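Side-chain contacts in xylose isomerase-like TIM barrel (Anabaena variabilis ATCC 29413, PDB 2QW5), which probably acts as a sugar or sugar phosphate isomerase or epimerase with a TIM-barrel fold, and binds a zinc ion and D-xylose: residues 20-25 with 68-73; 50-55 with 119-124. All coordinates share one frame; numbering follows the deposited sequence.

Contact 1: residues 20-25 with 68-73; sequences TNLQPD and TNLRHY
Leu70 meets Leu22 and Pro24 where the loop after the first strand of the TIM barrel runs beside helix 60-76. The contact is buried and apolar, and no hydrogen bond crosses it. The closest pair of CA atoms is that of Pro24 and Leu70, 5.6 Å apart. Leu70 sets out from the helix toward the loop, and contact begins at its CB. Leu70 CB lies 4.2 Å from Pro24 CB. Leu70 CG, opposite the backbone N (chi1 180°), makes no close contact, 4.8 Å from Pro24 CB, and passes the contact on to its methyls. Of the two, CD2 takes the branch toward Leu22. Leu70 CD2 comes within 4.4 Å of Leu22 CB and 4.3 Å of Pro24 CB, which brings it to both loop residues. Leu70 CD1 is farther from the loop, 5.0 Å from Pro24 CA. Leu22 and Leu70 both also touch Phe50 of strand 47-51, so the loop, the helix and the barrel wall meet here. An Asx turn within the loop spans Leu22: Gln23 N donates to Asn21 OD1 at 2.8 Å, with the donor tilted 17° from the carbonyl plane.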
loop_
_atom_site.group_PDB
_atom_site.type_symbol
_atom_site.label_atom_id
_atom_site.label_comp_id
_atom_site.label_asym_id
_atom_site.label_seq_id
_atom_site.Cartn_x
_atom_site.Cartn_y
_atom_site.Cartn_z
ATOM N N THR A 20 17.256 15.992 4.190
ATOM C CA THR A 20 17.241 15.075 5.360
ATOM C C THR A 20 18.644 14.416 5.567
ATOM O O THR A 20 18.837 13.602 6.503
ATOM C CB THR A 20 16.161 13.973 5.254
ATOM O OG1 THR A 20 16.482 13.088 4.187
ATOM C CG2 THR A 20 14.808 14.554 5.040
ATOM N N ASN A 21 19.618 14.770 4.714
ATOM C CA ASN A 21 20.960 14.162 4.718
ATOM C C ASN A 21 22.046 15.213 4.473
ATOM O O ASN A 21 22.145 15.789 3.377
ATOM C CB ASN A 21 21.049 13.058 3.652
ATOM C CG ASN A 21 22.247 12.140 3.845
ATOM O OD1 ASN A 21 23.350 12.563 4.225
ATOM N ND2 ASN A 21 22.036 10.863 3.594
ATOM N N LEU A 22 22.866 15.429 5.500
ATOM C CA LEU A 22 23.952 16.388 5.440
ATOM C C LEU A 22 25.141 15.925 4.572
ATOM O O LEU A 22 25.962 16.769 4.238
ATOM C CB LEU A 22 24.399 16.833 6.875
ATOM C CG LEU A 22 23.640 18.049 7.444
ATOM C CD1 LEU A 22 24.108 19.323 6.722
ATOM C CD2 LEU A 22 22.126 17.952 7.406
ATOM N N GLN A 23 25.225 14.633 4.211
ATOM C CA GLN A 23 26.311 14.074 3.371
ATOM C C GLN A 23 27.670 14.645 3.796
ATOM O O GLN A 23 28.354 15.319 2.999
ATOM C CB GLN A 23 26.074 14.404 1.893
ATOM C CG GLN A 23 24.731 14.043 1.300
ATOM C CD GLN A 23 24.785 14.132 -0.238
ATOM O OE1 GLN A 23 25.613 13.452 -0.873
ATOM N NE2 GLN A 23 23.918 14.949 -0.828
ATOM N N PRO A 24 28.054 14.422 5.065
ATOM C CA PRO A 24 29.299 15.021 5.601
ATOM C C PRO A 24 30.600 14.677 4.833
ATOM O O PRO A 24 31.544 15.463 4.834
ATOM C CB PRO A 24 29.328 14.483 7.033
ATOM C CG PRO A 24 28.591 13.201 6.965
ATOM C CD PRO A 24 27.439 13.540 6.073
ATOM N N ASP A 25 30.600 13.514 4.197
ATOM C CA ASP A 25 31.669 13.008 3.298
ATOM C C ASP A 25 31.697 13.533 1.842
ATOM O O ASP A 25 32.684 13.299 1.135
ATOM C CB ASP A 25 31.627 11.465 3.245
ATOM C CG ASP A 25 30.239 10.883 2.888
ATOM O OD1 ASP A 25 29.172 11.577 2.963
ATOM O OD2 ASP A 25 30.222 9.672 2.571
ATOM N N THR A 68 32.910 15.043 12.243
ATOM C CA THR A 68 34.001 15.799 12.877
ATOM C C THR A 68 34.635 16.671 11.781
ATOM O O THR A 68 34.850 17.865 11.975
ATOM C CB THR A 68 35.052 14.890 13.512
ATOM O OG1 THR A 68 34.468 14.141 14.593
ATOM C CG2 THR A 68 36.252 15.729 14.040
ATOM N N ASN A 69 34.862 16.085 10.612
ATOM C CA ASN A 69 35.420 16.830 9.477
ATOM C C ASN A 69 34.487 17.924 8.966
ATOM O O ASN A 69 34.963 18.965 8.494
ATOM C CB ASN A 69 35.820 15.864 8.344
ATOM C CG ASN A 69 36.967 14.916 8.735
ATOM O OD1 ASN A 69 37.667 15.128 9.711
ATOM N ND2 ASN A 69 37.137 13.863 7.965
ATOM N N LEU A 70 33.167 17.702 9.038
ATOM C CA LEU A 70 32.193 18.724 8.666
ATOM C C LEU A 70 32.304 19.893 9.647
ATOM O O LEU A 70 32.387 21.040 9.225
ATOM C CB LEU A 70 30.739 18.169 8.597
ATOM C CG LEU A 70 29.609 19.147 8.220
ATOM C CD1 LEU A 70 29.849 19.808 6.843
ATOM C CD2 LEU A 70 28.247 18.483 8.267
ATOM N N ARG A 71 32.318 19.616 10.953
ATOM C CA ARG A 71 32.506 20.689 11.974
ATOM C C ARG A 71 33.784 21.495 11.695
ATOM O O ARG A 71 33.766 22.739 11.729
ATOM C CB ARG A 71 32.576 20.087 13.378
ATOM C CG ARG A 71 32.686 21.057 14.572
ATOM C CD ARG A 71 31.480 21.920 14.815
ATOM N NE ARG A 71 31.536 23.262 14.223
ATOM C CZ ARG A 71 30.642 24.227 14.441
ATOM N NH1 ARG A 71 29.591 24.011 15.239
ATOM N NH2 ARG A 71 30.796 25.414 13.874
ATOM N N HIS A 72 34.881 20.794 11.405
ATOM C CA HIS A 72 36.157 21.459 11.124
ATOM C C HIS A 72 36.116 22.302 9.856
ATOM O O HIS A 72 36.723 23.358 9.819
ATOM C CB HIS A 72 37.327 20.486 11.092
ATOM C CG HIS A 72 37.603 19.850 12.422
ATOM N ND1 HIS A 72 38.307 18.673 12.550
ATOM C CD2 HIS A 72 37.237 20.208 13.677
ATOM C CE1 HIS A 72 38.393 18.347 13.828
ATOM N NE2 HIS A 72 37.751 19.262 14.534
ATOM N N TYR A 73 35.370 21.851 8.854
ATOM C CA TYR A 73 35.217 22.605 7.608
ATOM C C TYR A 73 34.372 23.882 7.838
ATOM O O TYR A 73 34.678 24.954 7.288
ATOM C CB TYR A 73 34.617 21.708 6.509
ATOM C CG TYR A 73 34.445 22.433 5.210
ATOM C CD1 TYR A 73 35.558 22.709 4.403
ATOM C CD2 TYR A 73 33.191 22.876 4.786
ATOM C CE1 TYR A 73 35.426 23.426 3.199
ATOM C CE2 TYR A 73 33.047 23.569 3.585
ATOM C CZ TYR A 73 34.166 23.832 2.798
ATOM O OH TYR A 73 34.016 24.507 1.618
#

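Contact 2: residues 50-55 with 119-124; sequences FPIAPG and AALGGE
Phe50 and Leu121 are the nearest residues of the two backbones, with CA atoms 9.4 Å apart, so the gap is bridged by side chains alone. Leu121 points toward segment 50-55, and its CD1 methyl meets both partners. Leu121 CD1 comes 4.1 Å from Phe50 CD2 and 4.1 Å from Ile52 CD1. The approach to the Phe50 ring is oblique. Ile52 meets Leu121 differently: the two side chains reach toward each other tip to tip, through their CD1 methyls. In Ile52, CG1 lies opposite the carbonyl carbon, beside the backbone N (chi1 -56°). This sets the longer branch, and not CG2, toward the leucine. Phe50 CD2 and Ile52 CD1 are 5.4 Å from each other, and the leucine methyl touches both. This is the outer layer of the TIM barrel, where side chains of segment 50-55 meet the end of helix 101-120. Leu121 also packs on Ile84 and Thr86 of strand 83-87, the next strand of the barrel. A Schellman motif ends the helix at this point. Gly122 N bonds to Ala119 O at 2.7 Å. Gly122 is the C-prime residue, with a positive phi of 72°. Leu121, just before it, is the first residue to leave helical backbone angles.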
loop_
_atom_site.group_PDB
_atom_site.type_symbol
_atom_site.label_atom_id
_atom_site.label_comp_id
_atom_site.label_asym_id
_atom_site.label_seq_id
_atom_site.Cartn_x
_atom_site.Cartn_y
_atom_site.Cartn_z
ATOM N N PHE A 50 20.660 20.067 12.243
ATOM C CA PHE A 50 21.132 19.096 11.256
ATOM C C PHE A 50 20.470 17.760 11.506
ATOM O O PHE A 50 20.666 17.190 12.586
ATOM C CB PHE A 50 22.638 18.919 11.418
ATOM C CG PHE A 50 23.482 19.969 10.730
ATOM C CD1 PHE A 50 22.961 21.168 10.220
ATOM C CD2 PHE A 50 24.870 19.772 10.705
ATOM C CE1 PHE A 50 23.807 22.094 9.584
ATOM C CE2 PHE A 50 25.706 20.696 10.110
ATOM C CZ PHE A 50 25.183 21.856 9.556
ATOM N N PRO A 51 19.641 17.279 10.537
ATOM C CA PRO A 51 19.186 15.899 10.659
ATOM C C PRO A 51 20.363 14.960 10.441
ATOM O O PRO A 51 21.203 15.235 9.596
ATOM C CB PRO A 51 18.153 15.746 9.531
ATOM C CG PRO A 51 18.529 16.793 8.508
ATOM C CD PRO A 51 19.054 17.938 9.343
ATOM N N ILE A 52 20.461 13.892 11.244
ATOM C CA ILE A 52 21.506 12.891 11.066
ATOM C C ILE A 52 20.863 11.667 10.447
ATOM O O ILE A 52 20.104 10.921 11.133
ATOM C CB ILE A 52 22.284 12.551 12.362
ATOM C CG1 ILE A 52 22.886 13.842 12.973
ATOM C CG2 ILE A 52 23.366 11.443 12.120
ATOM C CD1 ILE A 52 23.840 14.666 12.063
ATOM N N ALA A 53 21.107 11.485 9.134
ATOM C CA ALA A 53 20.539 10.333 8.388
ATOM C C ALA A 53 21.068 9.038 8.953
ATOM O O ALA A 53 22.253 8.992 9.295
ATOM C CB ALA A 53 20.851 10.422 6.891
ATOM N N PRO A 54 20.202 8.003 9.102
ATOM C CA PRO A 54 20.688 6.715 9.616
ATOM C C PRO A 54 21.555 5.980 8.593
ATOM O O PRO A 54 21.486 6.279 7.379
ATOM C CB PRO A 54 19.403 5.944 9.953
ATOM C CG PRO A 54 18.349 6.598 9.150
ATOM C CD PRO A 54 18.759 7.961 8.792
ATOM N N GLY A 55 22.386 5.077 9.097
ATOM C CA GLY A 55 23.293 4.262 8.273
ATOM C C GLY A 55 23.492 2.885 8.871
ATOM O O GLY A 55 22.728 2.468 9.742
ATOM N N ALA A 119 27.959 15.685 19.619
ATOM C CA ALA A 119 29.096 16.278 20.323
ATOM C C ALA A 119 30.196 16.698 19.346
ATOM O O ALA A 119 30.719 17.815 19.459
ATOM C CB ALA A 119 29.624 15.301 21.383
ATOM N N ALA A 120 30.514 15.850 18.352
ATOM C CA ALA A 120 31.565 16.160 17.331
ATOM C C ALA A 120 31.220 17.386 16.537
ATOM O O ALA A 120 32.115 18.104 16.085
ATOM C CB ALA A 120 31.845 14.943 16.390
ATOM N N LEU A 121 29.914 17.642 16.376
ATOM C CA LEU A 121 29.410 18.883 15.754
ATOM C C LEU A 121 29.353 20.069 16.730
ATOM O O LEU A 121 28.807 21.114 16.384
ATOM C CB LEU A 121 28.023 18.637 15.112
ATOM C CG LEU A 121 27.961 17.731 13.876
ATOM C CD1 LEU A 121 26.559 17.318 13.512
ATOM C CD2 LEU A 121 28.574 18.456 12.703
ATOM N N GLY A 122 29.900 19.914 17.948
ATOM C CA GLY A 122 29.847 20.930 18.988
ATOM C C GLY A 122 28.490 21.120 19.629
ATOM O O GLY A 122 28.307 22.065 20.403
ATOM N N GLY A 123 27.558 20.194 19.352
ATOM C CA GLY A 123 26.189 20.349 19.737
ATOM C C GLY A 123 25.937 19.889 21.141
ATOM O O GLY A 123 26.585 18.960 21.639
ATOM N N GLU A 124 24.972 20.553 21.765
ATOM C CA GLU A 124 24.560 20.262 23.112
ATOM C C GLU A 124 23.098 19.847 23.218
ATOM O O GLU A 124 22.592 19.628 24.305
ATOM C CB GLU A 124 24.953 21.467 23.949
ATOM C CG GLU A 124 26.566 21.528 24.039
ATOM C CD GLU A 124 27.166 22.788 24.680
ATOM O OE1 GLU A 124 27.072 23.908 24.083
ATOM O OE2 GLU A 124 27.774 22.621 25.762
#

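In the fold
The two contacts have centres about 9 Å apart. Their segments alternate along the chain: 20-25, 50-55, 68-73, then 119-124. Strand 47-51 of contact 2 leads to helix 60-76 of contact 1. Phe50 belongs to both neighbourhoods. A probable hydrogen bond from Arg71 NH1 to Leu121 O, 3.2 Å long, links helix 60-76 to the end of helix 101-120. Contact 1 sets the loop after strand 11-14 on helix 60-76; contact 2 sets segment 50-55 on the end of helix 101-120. They stand back from the bound zinc and D-xylose: the side chain of Phe50 is about 13 Å from the zinc, that of Leu22 about 12 Å from the sugar, and that of Ile52 about 10 Å.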